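Local coordinates for protein phage terminase large subunit (Thermus phage P7426, PDB 4ZNK) that probably acts as the ATP-driven motor and endonuclease of viral DNA packaging, this chain being the N-terminal ATPase domain, at residues 149-154 with 177-182; 69-74 with 157-162; 34-39 with 216-221. All coordinates share one frame; numbering follows the deposited sequence. Where two conformers were deposited one is given.

Contact 1: residues 149-154 with 177-182; sequences DFVILD and GWALII
Five backbone hydrogen bonds tie 149-154 to 177-182 as parallel neighbours. W178 N starts the ladder on D149 O with a bent bond; V151 N then takes W178 O, L180 N takes V151 O at 2.9 Å, L153 N takes L180 O, and I182 N closes on L153 O almost straight (173°). CA-H...O contacts fill in between, among them F150 CA to W178 O at 3.2 Å. Near the C-terminal end a water donates to D154 OD1 at 2.7 Å and, weakly, to I182 O; D154 OD2 is held by Q77. Beside this carboxylate, I182 sends CG1 between its own N and carbonyl carbon (chi1 63°), which brings CD1 to 3.6 Å from D154 OD1. At the other end W178 and F150 run side by side. F150 CB sits over the centre of the indole six-membered ring, 3.3 Å from W178 CE2, a CH-pi contact; the two rings, tilted by 26°, are slid so far apart that they barely overlap. NE1 of W178 binds E59, and R38 makes a cation-pi contact with the indole. I152, with F150, meets helix 48-62 on this face of the sheet. The other face carries V151, L153, A179 and I181; V151 CG2 presses on A179 CB at 3.5 Å, tighter than usual, and W164 of helix 161-168 covers L153 and A179. Strand, helix 161-168 and strand form a beta-alpha-beta crossover of the P-loop NTPase core, 150-154 being the predicted Walker B strand, whose D154 binds magnesium.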
loop_
_atom_site.group_PDB
_atom_site.type_symbol
_atom_site.label_atom_id
_atom_site.label_comp_id
_atom_site.label_asym_id
_atom_site.label_seq_id
_atom_site.Cartn_x
_atom_site.Cartn_y
_atom_site.Cartn_z
ATOM N N ASP A 149 -10.651 -4.448 7.899
ATOM C CA ASP A 149 -10.247 -3.127 8.361
ATOM C C ASP A 149 -9.452 -2.351 7.324
ATOM O O ASP A 149 -9.506 -1.128 7.300
ATOM C CB ASP A 149 -9.392 -3.235 9.625
ATOM C CG ASP A 149 -10.167 -3.767 10.801
ATOM O OD1 ASP A 149 -10.635 -2.937 11.599
ATOM O OD2 ASP A 149 -10.291 -5.003 10.930
ATOM N N PHE A 150 -8.680 -3.045 6.499
ATOM C CA PHE A 150 -7.839 -2.347 5.536
ATOM C C PHE A 150 -7.520 -3.220 4.331
ATOM O O PHE A 150 -7.505 -4.451 4.428
ATOM C CB PHE A 150 -6.530 -1.868 6.189
ATOM C CG PHE A 150 -5.591 -3.005 6.647
ATOM C CD1 PHE A 150 -4.487 -3.368 5.889
ATOM C CD2 PHE A 150 -5.802 -3.663 7.844
ATOM C CE1 PHE A 150 -3.622 -4.396 6.317
ATOM C CE2 PHE A 150 -4.942 -4.678 8.291
ATOM C CZ PHE A 150 -3.856 -5.045 7.524
ATOM N N VAL A 151 -7.282 -2.568 3.198
ATOM C CA VAL A 151 -6.754 -3.238 2.020
ATOM C C VAL A 151 -5.630 -2.405 1.426
ATOM O O VAL A 151 -5.674 -1.167 1.450
ATOM C CB VAL A 151 -7.828 -3.483 0.914
ATOM C CG1 VAL A 151 -8.910 -4.438 1.402
ATOM C CG2 VAL A 151 -8.417 -2.169 0.426
ATOM N N ILE A 152 -4.621 -3.107 0.919
ATOM C CA ILE A 152 -3.563 -2.526 0.109
ATOM C C ILE A 152 -3.670 -3.090 -1.302
ATOM O O ILE A 152 -3.668 -4.306 -1.482
ATOM C CB ILE A 152 -2.174 -2.847 0.673
ATOM C CG1 ILE A 152 -1.987 -2.231 2.057
ATOM C CG2 ILE A 152 -1.074 -2.378 -0.274
ATOM C CD1 ILE A 152 -1.075 -3.056 2.905
ATOM N N LEU A 153 -3.780 -2.205 -2.291
ATOM C CA LEU A 153 -3.748 -2.596 -3.707
ATOM C C LEU A 153 -2.394 -2.251 -4.290
ATOM O O LEU A 153 -2.058 -1.068 -4.419
ATOM C CB LEU A 153 -4.845 -1.900 -4.512
ATOM C CG LEU A 153 -6.262 -2.445 -4.412
ATOM C CD1 LEU A 153 -6.884 -2.156 -3.065
ATOM C CD2 LEU A 153 -7.111 -1.868 -5.523
ATOM N N ASP A 154 -1.613 -3.280 -4.612
ATOM C CA ASP A 154 -0.274 -3.101 -5.121
ATOM C C ASP A 154 -0.337 -3.168 -6.651
ATOM O O ASP A 154 -1.092 -3.952 -7.210
ATOM C CB ASP A 154 0.676 -4.157 -4.562
ATOM C CG ASP A 154 2.152 -3.857 -4.882
ATOM O OD1 ASP A 154 2.500 -2.672 -5.095
ATOM O OD2 ASP A 154 2.972 -4.801 -4.882
ATOM N N GLY A 177 -13.367 0.800 6.772
ATOM C CA GLY A 177 -11.947 0.533 6.682
ATOM C C GLY A 177 -11.286 1.390 5.618
ATOM O O GLY A 177 -11.973 2.045 4.829
ATOM N N TRP A 178 -9.955 1.367 5.588
ATOM C CA TRP A 178 -9.210 2.199 4.665
ATOM C C TRP A 178 -8.569 1.385 3.554
ATOM O O TRP A 178 -8.419 0.157 3.639
ATOM C CB TRP A 178 -8.152 3.005 5.416
ATOM C CG TRP A 178 -7.088 2.241 6.225
ATOM C CD1 TRP A 178 -7.050 2.110 7.582
ATOM C CD2 TRP A 178 -5.909 1.575 5.729
ATOM N NE1 TRP A 178 -5.932 1.411 7.966
ATOM C CE2 TRP A 178 -5.214 1.070 6.848
ATOM C CE3 TRP A 178 -5.373 1.358 4.442
ATOM C CZ2 TRP A 178 -4.022 0.355 6.729
ATOM C CZ3 TRP A 178 -4.184 0.640 4.331
ATOM C CH2 TRP A 178 -3.526 0.147 5.463
ATOM N N ALA A 179 -8.197 2.090 2.495
ATOM C CA ALA A 179 -7.521 1.475 1.372
ATOM C C ALA A 179 -6.330 2.328 0.991
ATOM O O ALA A 179 -6.435 3.550 0.906
ATOM C CB ALA A 179 -8.455 1.319 0.172
ATOM N N LEU A 180 -5.210 1.662 0.755
ATOM C CA LEU A 180 -4.004 2.303 0.261
ATOM C C LEU A 180 -3.789 1.733 -1.122
ATOM O O LEU A 180 -3.619 0.524 -1.290
ATOM C CB LEU A 180 -2.820 2.031 1.194
ATOM C CG LEU A 180 -1.428 2.504 0.767
ATOM C CD1 LEU A 180 -1.316 3.994 0.628
ATOM C CD2 LEU A 180 -0.416 1.989 1.792
ATOM N N ILE A 181 -3.831 2.620 -2.108
ATOM C CA ILE A 181 -3.869 2.249 -3.508
ATOM C C ILE A 181 -2.586 2.789 -4.097
ATOM O O ILE A 181 -2.445 4.005 -4.218
ATOM C CB ILE A 181 -5.118 2.846 -4.189
ATOM C CG1 ILE A 181 -6.382 2.335 -3.476
ATOM C CG2 ILE A 181 -5.148 2.561 -5.709
ATOM C CD1 ILE A 181 -7.639 3.024 -3.902
ATOM N N ILE A 182 -1.642 1.903 -4.411
ATOM C CA ILE A 182 -0.287 2.329 -4.804
ATOM C C ILE A 182 0.121 1.705 -6.121
ATOM O O ILE A 182 -0.185 0.537 -6.399
ATOM C CB ILE A 182 0.777 1.944 -3.768
ATOM C CG1 ILE A 182 0.844 0.414 -3.645
ATOM C CG2 ILE A 182 0.432 2.570 -2.455
ATOM C CD1 ILE A 182 1.756 -0.141 -2.600
HETATM O O HOH W 1 3.021 -0.555 -6.757
#

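Contact 2: residues 69-74 with 157-162; sequences WIIAPT and AMIPFS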
loop_
_atom_site.group_PDB
_atom_site.type_symbol
_atom_site.label_atom_id
_atom_site.label_comp_id
_atom_site.label_asym_id
_atom_site.label_seq_id
_atom_site.Cartn_x
_atom_site.Cartn_y
_atom_site.Cartn_z
ATOM N N TRP A 69 -6.068 -7.266 3.662
ATOM C CA TRP A 69 -5.522 -7.937 2.505
ATOM C C TRP A 69 -4.533 -7.048 1.812
ATOM O O TRP A 69 -4.700 -5.826 1.820
ATOM C CB TRP A 69 -6.589 -8.269 1.464
ATOM C CG TRP A 69 -7.590 -9.318 1.808
ATOM C CD1 TRP A 69 -7.579 -10.174 2.872
ATOM C CD2 TRP A 69 -8.773 -9.612 1.066
ATOM N NE1 TRP A 69 -8.691 -10.984 2.831
ATOM C CE2 TRP A 69 -9.432 -10.667 1.725
ATOM C CE3 TRP A 69 -9.341 -9.079 -0.092
ATOM C CZ2 TRP A 69 -10.641 -11.201 1.263
ATOM C CZ3 TRP A 69 -10.533 -9.623 -0.557
ATOM C CH2 TRP A 69 -11.167 -10.667 0.124
ATOM N N ILE A 70 -3.531 -7.658 1.185
ATOM C CA ILE A 70 -2.802 -7.002 0.107
ATOM C C ILE A 70 -3.215 -7.744 -1.163
ATOM O O ILE A 70 -3.157 -8.976 -1.233
ATOM C CB ILE A 70 -1.255 -6.985 0.309
ATOM C CG1 ILE A 70 -0.552 -6.291 -0.873
ATOM C CG2 ILE A 70 -0.698 -8.376 0.566
ATOM C CD1 ILE A 70 -0.243 -7.190 -2.101
ATOM N N ILE A 71 -3.713 -6.979 -2.123
ATOM C CA ILE A 71 -4.130 -7.502 -3.428
ATOM C C ILE A 71 -3.221 -6.943 -4.510
ATOM O O ILE A 71 -3.011 -5.728 -4.590
ATOM C CB ILE A 71 -5.594 -7.139 -3.766
ATOM C CG1 ILE A 71 -6.511 -7.548 -2.608
ATOM C CG2 ILE A 71 -6.041 -7.859 -5.049
ATOM C CD1 ILE A 71 -7.329 -6.407 -2.072
ATOM N N ALA A 72 -2.686 -7.834 -5.333
ATOM C CA ALA A 72 -1.859 -7.457 -6.483
ATOM C C ALA A 72 -2.407 -8.150 -7.744
ATOM O O ALA A 72 -3.302 -8.991 -7.641
ATOM C CB ALA A 72 -0.404 -7.834 -6.219
ATOM N N PRO A 73 -1.897 -7.784 -8.936
ATOM C CA PRO A 73 -2.360 -8.409 -10.191
ATOM C C PRO A 73 -2.191 -9.927 -10.214
ATOM O O PRO A 73 -3.028 -10.633 -10.777
ATOM C CB PRO A 73 -1.488 -7.736 -11.263
ATOM C CG PRO A 73 -1.175 -6.368 -10.669
ATOM C CD PRO A 73 -0.996 -6.646 -9.190
ATOM N N THR A 74 -1.148 -10.417 -9.562
ATOM C CA THR A 74 -0.835 -11.843 -9.517
ATOM C C THR A 74 -0.431 -12.220 -8.114
ATOM O O THR A 74 -0.040 -11.349 -7.339
ATOM C CB THR A 74 0.321 -12.201 -10.430
ATOM O OG1 THR A 74 1.503 -11.583 -9.921
ATOM C CG2 THR A 74 0.068 -11.714 -11.835
ATOM N N ALA A 157 -2.675 0.179 -10.835
ATOM C CA ALA A 157 -3.016 0.627 -12.173
ATOM C C ALA A 157 -3.163 -0.573 -13.125
ATOM O O ALA A 157 -3.680 -0.413 -14.227
ATOM C CB ALA A 157 -1.969 1.627 -12.694
ATOM N N MET A 158 -2.702 -1.750 -12.688
ATOM C CA MET A 158 -2.825 -2.984 -13.463
ATOM C C MET A 158 -3.966 -3.876 -12.962
ATOM O O MET A 158 -4.215 -4.937 -13.513
ATOM C CB MET A 158 -1.516 -3.772 -13.421
ATOM C CG MET A 158 -0.319 -3.004 -13.961
ATOM S SD MET A 158 1.192 -3.994 -14.026
ATOM C CE MET A 158 0.870 -4.986 -15.483
ATOM N N ILE A 159 -4.639 -3.457 -11.900
ATOM C CA ILE A 159 -5.811 -4.160 -11.411
ATOM C C ILE A 159 -7.066 -3.596 -12.091
ATOM O O ILE A 159 -7.241 -2.371 -12.125
ATOM C CB ILE A 159 -5.954 -4.023 -9.863
ATOM C CG1 ILE A 159 -4.776 -4.719 -9.178
ATOM C CG2 ILE A 159 -7.301 -4.598 -9.394
ATOM C CD1 ILE A 159 -4.669 -4.470 -7.672
ATOM N N PRO A 160 -7.949 -4.475 -12.615
ATOM C CA PRO A 160 -9.173 -3.968 -13.249
ATOM C C PRO A 160 -10.054 -3.244 -12.251
ATOM O O PRO A 160 -10.154 -3.667 -11.093
ATOM C CB PRO A 160 -9.867 -5.235 -13.774
ATOM C CG PRO A 160 -8.813 -6.284 -13.790
ATOM C CD PRO A 160 -7.888 -5.949 -12.668
ATOM N N PHE A 161 -10.668 -2.150 -12.688
ATOM C CA PHE A 161 -11.489 -1.346 -11.804
ATOM C C PHE A 161 -12.589 -2.177 -11.176
ATOM O O PHE A 161 -12.895 -1.992 -10.024
ATOM C CB PHE A 161 -12.106 -0.153 -12.545
ATOM C CG PHE A 161 -13.045 0.674 -11.690
ATOM C CD1 PHE A 161 -12.558 1.529 -10.698
ATOM C CD2 PHE A 161 -14.420 0.605 -11.888
ATOM C CE1 PHE A 161 -13.425 2.269 -9.917
ATOM C CE2 PHE A 161 -15.289 1.352 -11.117
ATOM C CZ PHE A 161 -14.795 2.183 -10.129
ATOM N N SER A 162 -13.175 -3.105 -11.928
ATOM C CA SER A 162 -14.317 -3.863 -11.412
ATOM C C SER A 162 -13.925 -4.745 -10.237
ATOM O O SER A 162 -14.762 -5.072 -9.394
ATOM C CB SER A 162 -14.934 -4.717 -12.518
ATOM O OG SER A 162 -13.956 -5.577 -13.072
#
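I159 and P73 carry this contact, which is made by van der Waals packing alone, with no hydrogen bond between 69-74 and 157-162. The isoleucine chain is stretched out: CG1 stands anti to the carbonyl carbon (chi1 -65°) and chi2, at 171°, carries CD1 straight on toward the strand. Its tip therefore lands at the end of 69-72, where I159 CD1 is 3.7 Å from I71 O and 4.3 Å from A72 CA. Contact with the I71 side chain is lighter, CG2 of I71 lying 4.5 Å from I159 CD1. I71 places its other branch elsewhere, CD1 reaching the edge of the W69 ring in its plane. One bond back along the isoleucine, CG1 of I159 rests 4.2 Å from P73 CG, which sets the pyrrolidine against the middle of the isoleucine chain while its CD1 meets the strand end. The same ring carbon also serves M158: P73 CG meets M158 CB at 3.8 Å, the two side chains crossing at about a right angle. Only the root of the methionine touches; its chain runs on extended through chi2 and bends at chi3 (77°), and the residue was modelled in two conformers. P73 also packs on E155, the predicted ATPase catalytic residue. T74 caps helix 75-93 by accepting from Q77 N, while I159 O receives a bond from W190 of helix 190-198. The contact thus joins the C-terminal end of strand 67-72, which lies between strands 126-136 and 150-154, to the short link leading from strand 150-154 into helix 161-168, with I159 also lying against L153.

Contact 3: residues 34-39 with 216-221; sequences TAKRRV and HPDFES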
loop_
_atom_site.group_PDB
_atom_site.type_symbol
_atom_site.label_atom_id
_atom_site.label_comp_id
_atom_site.label_asym_id
_atom_site.label_seq_id
_atom_site.Cartn_x
_atom_site.Cartn_y
_atom_site.Cartn_z
ATOM N N THR A 34 -4.770 10.533 7.349
ATOM C CA THR A 34 -5.885 9.790 7.917
ATOM C C THR A 34 -6.978 9.545 6.884
ATOM O O THR A 34 -8.064 9.098 7.231
ATOM C CB THR A 34 -6.505 10.548 9.117
ATOM O OG1 THR A 34 -6.846 11.871 8.693
ATOM C CG2 THR A 34 -5.517 10.644 10.254
ATOM N N ALA A 35 -6.702 9.853 5.616
ATOM C CA ALA A 35 -7.681 9.647 4.562
ATOM C C ALA A 35 -8.013 8.168 4.410
ATOM O O ALA A 35 -7.119 7.319 4.443
ATOM C CB ALA A 35 -7.153 10.204 3.215
ATOM N N LYS A 36 -9.283 7.847 4.200
ATOM C CA LYS A 36 -9.670 6.447 4.062
ATOM C C LYS A 36 -9.363 5.905 2.681
ATOM O O LYS A 36 -9.381 4.688 2.475
ATOM C CB LYS A 36 -11.146 6.248 4.369
ATOM C CG LYS A 36 -11.429 6.427 5.868
ATOM C CD LYS A 36 -12.872 6.149 6.229
ATOM C CE LYS A 36 -13.831 7.055 5.458
ATOM N NZ LYS A 36 -15.252 6.947 5.942
ATOM N N ARG A 37 -9.093 6.804 1.741
ATOM C CA ARG A 37 -8.583 6.418 0.424
ATOM C C ARG A 37 -7.301 7.185 0.139
ATOM O O ARG A 37 -7.334 8.387 -0.128
ATOM C CB ARG A 37 -9.615 6.694 -0.671
ATOM C CG ARG A 37 -10.970 6.027 -0.439
ATOM C CD ARG A 37 -10.920 4.512 -0.579
ATOM N NE ARG A 37 -12.238 3.898 -0.335
ATOM C CZ ARG A 37 -12.643 3.367 0.812
ATOM N NH1 ARG A 37 -11.855 3.358 1.878
ATOM N NH2 ARG A 37 -13.867 2.857 0.901
ATOM N N ARG A 38 -6.177 6.489 0.244
ATOM C CA ARG A 38 -4.877 7.064 -0.050
ATOM C C ARG A 38 -4.371 6.501 -1.367
ATOM O O ARG A 38 -4.336 5.285 -1.553
ATOM C CB ARG A 38 -3.889 6.752 1.057
ATOM C CG ARG A 38 -4.206 7.485 2.365
ATOM C CD ARG A 38 -3.289 7.067 3.499
ATOM N NE ARG A 38 -3.541 5.702 3.948
ATOM C CZ ARG A 38 -2.771 5.054 4.826
ATOM N NH1 ARG A 38 -1.697 5.635 5.362
ATOM N NH2 ARG A 38 -3.072 3.825 5.170
ATOM N N VAL A 39 -3.971 7.385 -2.263
ATOM C CA VAL A 39 -3.562 6.986 -3.604
ATOM C C VAL A 39 -2.150 7.498 -3.810
ATOM O O VAL A 39 -1.923 8.709 -3.783
ATOM C CB VAL A 39 -4.501 7.546 -4.666
ATOM C CG1 VAL A 39 -4.191 6.925 -6.022
ATOM C CG2 VAL A 39 -5.957 7.267 -4.316
ATOM N N HIS A 216 -12.230 14.994 -3.416
ATOM C CA HIS A 216 -13.234 14.353 -2.576
ATOM C C HIS A 216 -12.629 14.247 -1.176
ATOM O O HIS A 216 -11.444 13.926 -1.039
ATOM C CB HIS A 216 -13.590 12.990 -3.175
ATOM C CG HIS A 216 -14.712 12.272 -2.490
ATOM N ND1 HIS A 216 -14.645 11.846 -1.177
ATOM C CD2 HIS A 216 -15.916 11.860 -2.956
ATOM C CE1 HIS A 216 -15.768 11.226 -0.859
ATOM N NE2 HIS A 216 -16.556 11.222 -1.922
ATOM N N PRO A 217 -13.419 14.525 -0.120
ATOM C CA PRO A 217 -12.808 14.660 1.213
ATOM C C PRO A 217 -12.172 13.393 1.809
ATOM O O PRO A 217 -11.284 13.505 2.656
ATOM C CB PRO A 217 -13.989 15.126 2.093
ATOM C CG PRO A 217 -15.215 14.780 1.332
ATOM C CD PRO A 217 -14.843 14.903 -0.109
ATOM N N ASP A 218 -12.596 12.215 1.386
ATOM C CA ASP A 218 -12.013 10.983 1.929
ATOM C C ASP A 218 -10.741 10.533 1.188
ATOM O O ASP A 218 -10.160 9.492 1.504
ATOM C CB ASP A 218 -13.050 9.865 1.880
ATOM C CG ASP A 218 -14.146 10.053 2.911
ATOM O OD1 ASP A 218 -13.808 10.400 4.065
ATOM O OD2 ASP A 218 -15.330 9.864 2.562
ATOM N N PHE A 219 -10.341 11.318 0.198
ATOM C CA PHE A 219 -9.200 10.979 -0.652
ATOM C C PHE A 219 -7.993 11.880 -0.410
ATOM O O PHE A 219 -8.122 13.099 -0.275
ATOM C CB PHE A 219 -9.588 11.074 -2.118
ATOM C CG PHE A 219 -10.464 9.949 -2.610
ATOM C CD1 PHE A 219 -9.972 9.031 -3.529
ATOM C CD2 PHE A 219 -11.777 9.832 -2.194
ATOM C CE1 PHE A 219 -10.768 8.007 -4.002
ATOM C CE2 PHE A 219 -12.580 8.810 -2.658
ATOM C CZ PHE A 219 -12.078 7.896 -3.566
ATOM N N GLU A 220 -6.810 11.279 -0.373
ATOM C CA GLU A 220 -5.576 12.038 -0.364
ATOM C C GLU A 220 -4.546 11.338 -1.244
ATOM O O GLU A 220 -4.345 10.124 -1.133
ATOM C CB GLU A 220 -5.047 12.205 1.045
ATOM C CG GLU A 220 -3.861 13.124 1.099
ATOM C CD GLU A 220 -3.410 13.486 2.516
ATOM O OE1 GLU A 220 -4.060 13.077 3.505
ATOM O OE2 GLU A 220 -2.376 14.180 2.627
ATOM N N SER A 221 -3.910 12.116 -2.113
ATOM C CA SER A 221 -2.972 11.593 -3.119
ATOM C C SER A 221 -1.544 12.107 -2.964
ATOM O O SER A 221 -1.314 13.243 -2.550
ATOM C CB SER A 221 -3.477 11.938 -4.506
ATOM O OG SER A 221 -4.714 11.292 -4.735
HETATM O O HOH W 2 -4.816 13.340 6.640
HETATM O O HOH W 3 -11.178 9.867 5.147
HETATM O O HOH W 4 -16.204 9.573 5.298
#
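R37 and F219 meet side chain to side chain, R37 CB sitting over the centre of the phenyl ring in a CH-pi contact 3.7 Å from its centroid. With R37 CG anti to the carbonyl carbon (chi1 -56°), CG also lies against the ring, 3.8 Å from F219 CZ; the bend at chi2 then leads the chain away, and its guanidinium reaches E169 and the carbonyl of G177. NH1 of R37 also binds K36 O, coming from above the carbonyl plane. Beneath these side chains three parallel-strand bonds run R37 N to D218 O, E220 N to R37 O and V39 N to E220 O. A35 CB touches E220 CB at 3.6 Å, and E220 OE1 is gripped by S33 and a water that also binds T34 N. K36 NZ is 4.2 Å from D218 OD1, too long for a salt bridge; one water links D218 OD1 to NZ and another links it to K36 N, while NZ forms its salt bridge with D176. A type I turn, H216 to F219, leads into the strand, and F194 meets the F219 ring edge-to-face. This is the 37-42/219-224 pair, the latter an outermost strand of the mixed sheet in this P-loop ATPase domain.

Overall arrangement
All three contacts reach one sheet, in which strands 67-72, 150-154, 178-183, 37-42 and 219-224 follow in that order, all parallel. Contacts 1 and 2 touch, their centres 11 Å apart: I152 O to I71 N (2.7 Å) and D154 N to I71 O (2.8 Å) are probable hydrogen bonds. Contact 3 adjoins contact 1 on the far side, through probable bonds I181 N to R38 O and A179 N to K36 O. Contacts 2 and 3 do not touch; their nearest atoms are about 8 Å apart. Contacts 1 and 2 both border the ATPase site: D154 binds magnesium and the I182 side chain lies about 4 Å from that of K48, while the P73 side chain is about 4 Å from that of E155. The V39 side chain of contact 3 is about 10 Å from that of K48.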